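Local coordinates for penicillin-binding protein activator LpoB (Salmonella enterica subsp. enterica serovar Typhimurium, PDB 4Q6V) that probably acts as the outer-membrane lipoprotein that regulates peptidoglycan synthesis and that penicillin-binding protein 1B needs in order to function, at residues 43-46 against 47-51; 68-72 against 73-77; 86-89 against 90-94. All blocks are in the same frame, centred on the assembly; numbering follows the deposited sequence.

The chain is the C-terminal domain of LpoB, and the three contacts follow one another along it: interaction 1 within helix 41-54, interaction 2 at the end of helix 63-72 and in the loop after it, interaction 3 within helix 84-94. Interactions 1 and 3 lie on opposite sides of the chain's centre, their own centres about 21 Å apart, and interaction 1 is about 23 Å from interaction 2, centre to centre. Interactions 2 and 3 are neighbours, with centres about 10 Å apart and Ile90 packed against the last turn of helix 63-72. They thus describe one packed helix pair to one side of the domain, and interaction 1 a separate crossover helix packed on the mixed sheet.

Interaction 1: residues 43-46 against 47-51; sequences EATE and TLRNA
Helix 41-54 is the crossover helix of a beta-alpha-beta unit between strands 25-35 and 59-60, and here Glu43 to Glu46 meet Thr47 to Asn50 one turn further on. Thr47 returns its side chain to the preceding turn: Thr47 OG1 donates to Glu43 O at 3.1 Å, nearly in line with that C=O (162° at the oxygen). Its chi1 of -64° sets OG1 beside its own backbone N, and Glu43 O is gripped twice, since Thr47 N also reaches it in a weak bond of 3.4 Å. The regular i to i+4 bonds continue from Leu48 N to Ala44 O at 3.2 Å and from Arg49 N to Thr45 O at 2.9 Å.

Arg49 CG comes up to the oxygen end of the Thr45 carbonyl, 3.3 Å from Thr45 O. Glu46, bent at its second torsion, sends its carboxylate toward the guanidinium, the two planes 32° apart. Glu46 OE2 stops 4.2 Å from Arg49 NE and well out of the guanidinium plane, so any attraction is probably one of charge only, with no N-H pointing at the oxygen. The firmer polar partner of Arg49 is elsewhere: NH1 donates to Val61 O.

Thr45 OG1 is bonded to Ala41 O and to Val31 N, tying a buried hydroxyl to both helix and sheet. On that side Leu48 and Arg49 pack on Val28 of strand 25-35 and Ala44 on Val31, while Thr47 rests against Trp3, Asn4 and Met7 of helix 3-15.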
ATOM      1  N   GLU A  43       8.207  -4.891   7.901  1.00 45.22           N
ATOM      2  CA  GLU A  43       9.492  -4.430   7.369  1.00 48.61           C
ATOM      3  C   GLU A  43       9.448  -4.050   5.891  1.00 43.04           C
ATOM      4  O   GLU A  43      10.129  -3.143   5.425  1.00 43.93           O
ATOM      5  CB  GLU A  43      10.568  -5.488   7.592  1.00 58.17           C
ATOM      6  CG  GLU A  43      11.991  -5.025   7.305  1.00 66.88           C
ATOM      7  CD  GLU A  43      13.008  -6.150   7.396  1.00 87.86           C
ATOM      8  OE1 GLU A  43      12.702  -7.304   6.960  1.00108.70           O
ATOM      9  OE2 GLU A  43      14.134  -5.853   7.892  1.00 92.73           O
ATOM     10  N   ALA A  44       8.642  -4.781   5.136  1.00 38.80           N
ATOM     11  CA  ALA A  44       8.388  -4.467   3.732  1.00 34.99           C
ATOM     12  C   ALA A  44       7.507  -3.229   3.627  1.00 33.05           C
ATOM     13  O   ALA A  44       7.714  -2.422   2.735  1.00 28.17           O
ATOM     14  CB  ALA A  44       7.687  -5.642   3.060  1.00 32.88           C
ATOM     15  N   THR A  45       6.562  -3.088   4.563  1.00 31.86           N
ATOM     16  CA  THR A  45       5.589  -1.995   4.579  1.00 31.36           C
ATOM     17  C   THR A  45       6.263  -0.686   4.960  1.00 30.42           C
ATOM     18  O   THR A  45       5.956   0.326   4.348  1.00 27.99           O
ATOM     19  CB  THR A  45       4.448  -2.299   5.562  1.00 30.60           C
ATOM     20  OG1 THR A  45       3.841  -3.562   5.256  1.00 29.62           O
ATOM     21  CG2 THR A  45       3.382  -1.203   5.495  1.00 30.50           C
ATOM     22  N   GLU A  46       7.172  -0.725   5.932  1.00 33.99           N
ATOM     23  CA  GLU A  46       8.013   0.437   6.295  1.00 36.64           C
ATOM     24  C   GLU A  46       8.846   0.938   5.140  1.00 34.84           C
ATOM     25  O   GLU A  46       8.907   2.138   4.855  1.00 33.01           O
ATOM     26  CB  GLU A  46       8.909   0.165   7.495  1.00 44.80           C
ATOM     27  CG  GLU A  46       8.197   0.324   8.837  1.00 53.68           C
ATOM     28  CD  GLU A  46       7.811   1.774   9.150  1.00 62.27           C
ATOM     29  OE1 GLU A  46       8.647   2.678   8.919  1.00 66.48           O
ATOM     30  OE2 GLU A  46       6.678   2.064   9.621  1.00 64.05           O
ATOM     31  N   THR A  47       9.474   0.008   4.429  1.00 33.39           N
ATOM     32  CA  THR A  47      10.232   0.384   3.241  1.00 32.10           C
ATOM     33  C   THR A  47       9.356   1.153   2.249  1.00 31.97           C
ATOM     34  O   THR A  47       9.765   2.140   1.661  1.00 31.78           O
ATOM     35  CB  THR A  47      10.866  -0.868   2.580  1.00 32.51           C
ATOM     36  OG1 THR A  47      11.821  -1.434   3.484  1.00 28.97           O
ATOM     37  CG2 THR A  47      11.580  -0.542   1.281  1.00 32.57           C
ATOM     38  N   LEU A  48       8.153   0.636   2.035  1.00 30.63           N
ATOM     39  CA  LEU A  48       7.239   1.147   1.068  1.00 28.07           C
ATOM     40  C   LEU A  48       6.833   2.564   1.475  1.00 26.24           C
ATOM     41  O   LEU A  48       6.805   3.477   0.636  1.00 25.80           O
ATOM     42  CB  LEU A  48       5.971   0.248   0.980  1.00 28.00           C
ATOM     43  CG  LEU A  48       4.986   0.666  -0.136  1.00 25.34           C
ATOM     44  CD1 LEU A  48       5.659   0.862  -1.461  1.00 27.99           C
ATOM     45  CD2 LEU A  48       3.832  -0.331  -0.227  1.00 26.20           C
ATOM     46  N   ARG A  49       6.478   2.726   2.738  1.00 28.18           N
ATOM     47  CA  ARG A  49       6.002   4.004   3.280  1.00 28.18           C
ATOM     48  C   ARG A  49       7.114   5.045   3.087  1.00 31.03           C
ATOM     49  O   ARG A  49       6.869   6.218   2.735  1.00 29.16           O
ATOM     50  CB  ARG A  49       5.589   3.852   4.728  1.00 29.64           C
ATOM     51  CG  ARG A  49       4.265   3.133   4.969  1.00 30.13           C
ATOM     52  CD  ARG A  49       4.025   2.914   6.457  1.00 27.22           C
ATOM     53  NE  ARG A  49       4.026   4.180   7.159  1.00 30.93           N
ATOM     54  CZ  ARG A  49       2.962   4.923   7.468  1.00 28.99           C
ATOM     55  NH1 ARG A  49       1.747   4.512   7.188  1.00 28.66           N
ATOM     56  NH2 ARG A  49       3.109   6.088   8.089  1.00 27.57           N
ATOM     57  N   ASN A  50       8.363   4.596   3.258  1.00 31.19           N
ATOM     58  CA  ASN A  50       9.508   5.497   3.056  1.00 29.67           C
ATOM     59  C   ASN A  50       9.677   5.942   1.632  1.00 28.74           C
ATOM     60  O   ASN A  50       9.766   7.135   1.362  1.00 29.31           O
ATOM     61  CB  ASN A  50      10.767   4.864   3.626  1.00 33.24           C
ATOM     62  CG  ASN A  50      10.753   4.826   5.142  1.00 33.80           C
ATOM     63  OD1 ASN A  50      11.066   3.812   5.761  1.00 37.81           O
ATOM     64  ND2 ASN A  50      10.383   5.935   5.758  1.00 34.11           N
ATOM     65  N   ALA A  51       9.654   4.976   0.719  1.00 26.71           N
ATOM     66  CA  ALA A  51       9.706   5.269  -0.704  1.00 30.10           C
ATOM     67  C   ALA A  51       8.604   6.261  -1.128  1.00 29.89           C
ATOM     68  O   ALA A  51       8.835   7.119  -1.982  1.00 32.50           O
ATOM     69  CB  ALA A  51       9.609   4.013  -1.558  1.00 29.48           C
TER

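Interaction 2: residues 68-72 against 73-77; sequences MAKQQ and LGLSP
A Schellman motif ends helix 63-72, and the lysine side chain of its last turn reaches forward to hold the loop that follows. Leu73 comes first: Leu73 N donates to Lys70 O at 3.2 Å, well above the carbonyl plane, and weakly to Ala69 O. Its side chain turns back along the helix, with Leu73 CD1 3.4 Å from Ala69 O, and packs against Ile90 and Asn93 of helix 84-94, so the end of one helix is seated on the next.

Gly74 then leaves helical geometry with a positive phi of 78°. Gly74 N donates to Gln71 O at 3.2 Å, again from above the plane of the carbonyl, which closes a tight turn over the helix end.

Leu75 completes the motif. Leu75 N gives the straighter bond to Lys70 O, 3.0 Å long, with 154° at the oxygen. Leu73 N and Leu75 N come to this oxygen from opposite faces of its plane, and Lys70 O thereby takes up two of the N-H groups at the end of the helix. Beyond the backbone, the CB atoms of Leu75 and Lys70 are 4.3 Å apart, placing the leucine beside the root of the lysine chain.

At Ser76 the chain is extended and runs alongside that lysine; Lys70 CD lies 4.0 Å from Ser76 O. Pro77 supplies the carbonyl that receives the lysine. The Lys70 chain bends at chi3 (-79°), which turns its ammonium group to the proline carbonyl; a second bond runs from NZ to Asp79 O. Lys70 NZ meets Pro77 O at 3.0 Å, approaching from well outside the plane of that carbonyl.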
HETATM    1  N   MSE A  68      -7.419   3.919  15.158  1.00 17.72           N
HETATM    2  CA  MSE A  68      -8.608   4.676  15.562  1.00 18.66           C
HETATM    3  C   MSE A  68      -9.760   4.541  14.600  1.00 17.73           C
HETATM    4  O   MSE A  68     -10.909   4.357  15.029  1.00 19.55           O
HETATM    5  CB  MSE A  68      -8.289   6.162  15.630  1.00 23.79           C
HETATM    6  CG  MSE A  68      -7.090   6.515  16.483  1.00 30.90           C
HETATM    7 SE   MSE A  68      -7.482   6.027  18.340  1.00 46.76          SE
HETATM    8  CE  MSE A  68      -5.639   5.420  18.764  1.00 45.96           C
ATOM      9  N   ALA A  69      -9.493   4.695  13.294  1.00 15.04           N
ATOM     10  CA  ALA A  69     -10.517   4.570  12.286  1.00 15.98           C
ATOM     11  C   ALA A  69     -11.180   3.193  12.280  1.00 16.88           C
ATOM     12  O   ALA A  69     -12.432   3.100  12.265  1.00 17.02           O
ATOM     13  CB  ALA A  69      -9.984   4.900  10.908  1.00 16.23           C
ATOM     14  N   LYS A  70     -10.354   2.138  12.384  1.00 16.77           N
ATOM     15  CA  LYS A  70     -10.895   0.781  12.546  1.00 19.54           C
ATOM     16  C   LYS A  70     -11.852   0.649  13.697  1.00 19.39           C
ATOM     17  O   LYS A  70     -12.891   0.026  13.631  1.00 19.81           O
ATOM     18  CB  LYS A  70      -9.772  -0.240  12.642  1.00 20.17           C
ATOM     19  CG  LYS A  70      -9.013  -0.487  11.330  1.00 21.43           C
ATOM     20  CD  LYS A  70      -8.088  -1.684  11.373  1.00 23.57           C
ATOM     21  CE  LYS A  70      -6.793  -1.330  12.082  1.00 25.47           C
ATOM     22  NZ  LYS A  70      -5.815  -2.446  11.969  1.00 27.50           N
ATOM     23  N   GLN A  71     -11.491   1.256  14.812  1.00 22.46           N
ATOM     24  CA  GLN A  71     -12.278   1.150  16.015  1.00 24.78           C
ATOM     25  C   GLN A  71     -13.611   1.936  15.839  1.00 24.25           C
ATOM     26  O   GLN A  71     -14.677   1.457  16.229  1.00 23.69           O
ATOM     27  CB  GLN A  71     -11.474   1.712  17.177  1.00 25.12           C
ATOM     28  CG  GLN A  71     -12.282   1.803  18.453  1.00 29.21           C
ATOM     29  CD  GLN A  71     -11.480   2.350  19.599  1.00 30.35           C
ATOM     30  OE1 GLN A  71     -10.972   3.490  19.528  1.00 31.44           O
ATOM     31  NE2 GLN A  71     -11.367   1.548  20.667  1.00 29.61           N
ATOM     32  N   GLN A  72     -13.556   3.112  15.219  1.00 22.40           N
ATOM     33  CA  GLN A  72     -14.777   3.864  14.915  1.00 22.30           C
ATOM     34  C   GLN A  72     -15.742   3.162  13.955  1.00 26.33           C
ATOM     35  O   GLN A  72     -16.951   3.469  13.964  1.00 26.88           O
ATOM     36  CB  GLN A  72     -14.442   5.244  14.399  1.00 21.20           C
ATOM     37  CG  GLN A  72     -13.588   6.066  15.324  1.00 23.04           C
ATOM     38  CD  GLN A  72     -12.912   7.212  14.600  1.00 23.39           C
ATOM     39  OE1 GLN A  72     -13.038   7.359  13.384  1.00 24.85           O
ATOM     40  NE2 GLN A  72     -12.166   7.997  15.362  1.00 23.02           N
ATOM     41  N   LEU A  73     -15.244   2.209  13.153  1.00 26.32           N
ATOM     42  CA  LEU A  73     -16.050   1.483  12.196  1.00 27.88           C
ATOM     43  C   LEU A  73     -16.453   0.080  12.682  1.00 28.62           C
ATOM     44  O   LEU A  73     -17.139  -0.643  11.953  1.00 30.89           O
ATOM     45  CB  LEU A  73     -15.310   1.393  10.851  1.00 29.73           C
ATOM     46  CG  LEU A  73     -15.627   2.556   9.899  1.00 33.90           C
ATOM     47  CD1 LEU A  73     -15.200   3.906  10.458  1.00 37.11           C
ATOM     48  CD2 LEU A  73     -14.958   2.295   8.560  1.00 34.69           C
ATOM     49  N   GLY A  74     -16.039  -0.305  13.882  1.00 24.71           N
ATOM     50  CA  GLY A  74     -16.400  -1.565  14.532  1.00 23.85           C
ATOM     51  C   GLY A  74     -15.622  -2.758  13.998  1.00 23.31           C
ATOM     52  O   GLY A  74     -16.042  -3.913  14.118  1.00 26.03           O
ATOM     53  N   LEU A  75     -14.505  -2.489  13.332  1.00 21.82           N
ATOM     54  CA  LEU A  75     -13.658  -3.545  12.773  1.00 22.06           C
ATOM     55  C   LEU A  75     -12.782  -4.071  13.913  1.00 21.32           C
ATOM     56  O   LEU A  75     -12.527  -3.398  14.884  1.00 23.50           O
ATOM     57  CB  LEU A  75     -12.816  -3.067  11.595  1.00 21.93           C
ATOM     58  CG  LEU A  75     -13.598  -2.527  10.399  1.00 23.17           C
ATOM     59  CD1 LEU A  75     -12.650  -2.098   9.298  1.00 23.10           C
ATOM     60  CD2 LEU A  75     -14.588  -3.591   9.930  1.00 23.79           C
ATOM     61  N   SER A  76     -12.349  -5.315  13.800  1.00 19.29           N
ATOM     62  CA  SER A  76     -11.385  -5.888  14.718  1.00 18.17           C
ATOM     63  C   SER A  76     -10.092  -5.061  14.649  1.00 18.02           C
ATOM     64  O   SER A  76      -9.705  -4.558  13.607  1.00 18.99           O
ATOM     65  CB  SER A  76     -11.126  -7.333  14.343  1.00 19.91           C
ATOM     66  OG  SER A  76      -9.945  -7.777  14.920  1.00 21.07           O
ATOM     67  N   PRO A  77      -9.467  -4.849  15.786  1.00 20.84           N
ATOM     68  CA  PRO A  77      -8.258  -4.032  15.916  1.00 21.74           C
ATOM     69  C   PRO A  77      -7.108  -4.477  15.005  1.00 22.73           C
ATOM     70  O   PRO A  77      -6.306  -3.649  14.630  1.00 24.34           O
ATOM     71  CB  PRO A  77      -7.838  -4.335  17.378  1.00 21.20           C
ATOM     72  CG  PRO A  77      -9.093  -4.594  18.075  1.00 22.31           C
ATOM     73  CD  PRO A  77      -9.924  -5.354  17.113  1.00 21.07           C
TER

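Interaction 3: residues 86-89 against 90-94; sequences KAIG and IARNV
Ile88 and Arg92, one turn apart on helix 84-94, lie side by side and point the same way. The methyl CG2 of Ile88 sits over one face of the Arg92 guanidinium, offset toward its rim, at 3.2 Å from NH1 and 3.5 Å from CZ. Chi1 of Ile88 (-64°) turns CG2 anti to its backbone N, on the side of the next turn, and the arginine runs out extended from CG to NE alongside it. At its root, Arg92 CG passes 3.1 Å from Ile88 O, the same oxygen that accepts from Arg92 N at 2.9 Å.

Ile90 is turned to another side of the helix: Ile90 CG1 lies 3.2 Å from Lys86 O, and its side chain packs on Leu66 and Ala69 of helix 63-72. Ala91 and Ala87 face strand 98-106, on Val99 and Tyr101. Lys86 directs its ammonium group away from the contact, to a salt bridge with Asp79.

The isoleucine-arginine pair implies close apolar packing of a methyl on part of one guanidinium face, which would leave the in-plane N-H directions unobstructed by the isoleucine.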
ATOM      1  N   LYS A  86     -13.774  -2.366   3.030  1.00 31.37           N
ATOM      2  CA  LYS A  86     -13.176  -1.962   4.310  1.00 32.67           C
ATOM      3  C   LYS A  86     -12.127  -0.865   4.102  1.00 31.44           C
ATOM      4  O   LYS A  86     -12.031   0.063   4.871  1.00 28.54           O
ATOM      5  CB  LYS A  86     -12.527  -3.148   5.007  1.00 32.79           C
ATOM      6  CG  LYS A  86     -13.514  -4.108   5.657  1.00 34.70           C
ATOM      7  CD  LYS A  86     -12.772  -5.262   6.312  1.00 33.33           C
ATOM      8  CE  LYS A  86     -13.722  -6.392   6.699  1.00 34.27           C
ATOM      9  NZ  LYS A  86     -12.986  -7.437   7.462  1.00 30.96           N
ATOM     10  N   ALA A  87     -11.357  -0.959   3.030  1.00 30.69           N
ATOM     11  CA  ALA A  87     -10.302   0.008   2.748  1.00 28.84           C
ATOM     12  C   ALA A  87     -10.887   1.369   2.406  1.00 27.87           C
ATOM     13  O   ALA A  87     -10.419   2.400   2.875  1.00 27.87           O
ATOM     14  CB  ALA A  87      -9.386  -0.504   1.655  1.00 26.30           C
ATOM     15  N   ILE A  88     -11.953   1.388   1.638  1.00 28.92           N
ATOM     16  CA  ILE A  88     -12.619   2.627   1.275  1.00 32.84           C
ATOM     17  C   ILE A  88     -13.376   3.225   2.470  1.00 31.87           C
ATOM     18  O   ILE A  88     -13.415   4.462   2.648  1.00 26.98           O
ATOM     19  CB  ILE A  88     -13.606   2.429   0.112  1.00 34.53           C
ATOM     20  CG1 ILE A  88     -12.837   2.021  -1.123  1.00 42.98           C
ATOM     21  CG2 ILE A  88     -14.327   3.719  -0.225  1.00 37.62           C
ATOM     22  CD1 ILE A  88     -13.697   1.494  -2.239  1.00 49.41           C
ATOM     23  N   GLY A  89     -14.030   2.347   3.237  1.00 29.44           N
ATOM     24  CA  GLY A  89     -14.678   2.763   4.483  1.00 28.85           C
ATOM     25  C   GLY A  89     -13.690   3.488   5.375  1.00 26.24           C
ATOM     26  O   GLY A  89     -14.012   4.544   5.911  1.00 26.53           O
ATOM     27  N   ILE A  90     -12.473   2.964   5.495  1.00 23.16           N
ATOM     28  CA  ILE A  90     -11.448   3.546   6.325  1.00 22.95           C
ATOM     29  C   ILE A  90     -10.887   4.810   5.683  1.00 19.76           C
ATOM     30  O   ILE A  90     -10.721   5.830   6.333  1.00 17.78           O
ATOM     31  CB  ILE A  90     -10.312   2.533   6.647  1.00 26.26           C
ATOM     32  CG1 ILE A  90     -10.805   1.356   7.486  1.00 25.81           C
ATOM     33  CG2 ILE A  90      -9.172   3.202   7.410  1.00 27.86           C
ATOM     34  CD1 ILE A  90     -11.277   1.735   8.856  1.00 29.33           C
ATOM     35  N   ALA A  91     -10.622   4.767   4.378  1.00 18.71           N
ATOM     36  CA  ALA A  91     -10.049   5.882   3.640  1.00 16.85           C
ATOM     37  C   ALA A  91     -10.915   7.093   3.811  1.00 18.83           C
ATOM     38  O   ALA A  91     -10.414   8.216   4.004  1.00 20.25           O
ATOM     39  CB  ALA A  91      -9.923   5.502   2.183  1.00 17.71           C
ATOM     40  N   ARG A  92     -12.237   6.910   3.791  1.00 19.12           N
ATOM     41  CA  ARG A  92     -13.164   8.064   3.888  1.00 23.18           C
ATOM     42  C   ARG A  92     -13.160   8.735   5.253  1.00 23.40           C
ATOM     43  O   ARG A  92     -13.183   9.976   5.341  1.00 21.58           O
ATOM     44  CB  ARG A  92     -14.577   7.642   3.498  1.00 27.33           C
ATOM     45  CG  ARG A  92     -14.700   7.225   2.035  1.00 34.16           C
ATOM     46  CD  ARG A  92     -16.122   7.428   1.504  1.00 42.20           C
ATOM     47  NE  ARG A  92     -16.196   7.334   0.037  1.00 48.36           N
ATOM     48  CZ  ARG A  92     -16.657   6.277  -0.631  1.00 56.45           C
ATOM     49  NH1 ARG A  92     -17.116   5.189  -0.008  1.00 57.67           N
ATOM     50  NH2 ARG A  92     -16.667   6.305  -1.959  1.00 59.82           N
ATOM     51  N   ASN A  93     -13.076   7.917   6.307  1.00 22.46           N
ATOM     52  CA  ASN A  93     -12.954   8.444   7.655  1.00 24.24           C
ATOM     53  C   ASN A  93     -11.709   9.259   7.874  1.00 24.21           C
ATOM     54  O   ASN A  93     -11.799  10.246   8.586  1.00 29.24           O
ATOM     55  CB  ASN A  93     -13.037   7.326   8.707  1.00 27.84           C
ATOM     56  CG  ASN A  93     -14.358   7.310   9.461  1.00 33.87           C
ATOM     57  OD1 ASN A  93     -14.419   6.945  10.644  1.00 32.92           O
ATOM     58  ND2 ASN A  93     -15.436   7.719   8.786  1.00 33.33           N
ATOM     59  N   VAL A  94     -10.580   8.860   7.282  1.00 22.72           N
ATOM     60  CA  VAL A  94      -9.271   9.483   7.542  1.00 21.58           C
ATOM     61  C   VAL A  94      -8.876  10.573   6.556  1.00 22.06           C
ATOM     62  O   VAL A  94      -7.807  11.193   6.693  1.00 21.95           O
ATOM     63  CB  VAL A  94      -8.137   8.432   7.590  1.00 21.82           C
ATOM     64  CG1 VAL A  94      -8.409   7.468   8.736  1.00 21.95           C
ATOM     65  CG2 VAL A  94      -7.959   7.669   6.256  1.00 19.59           C
TER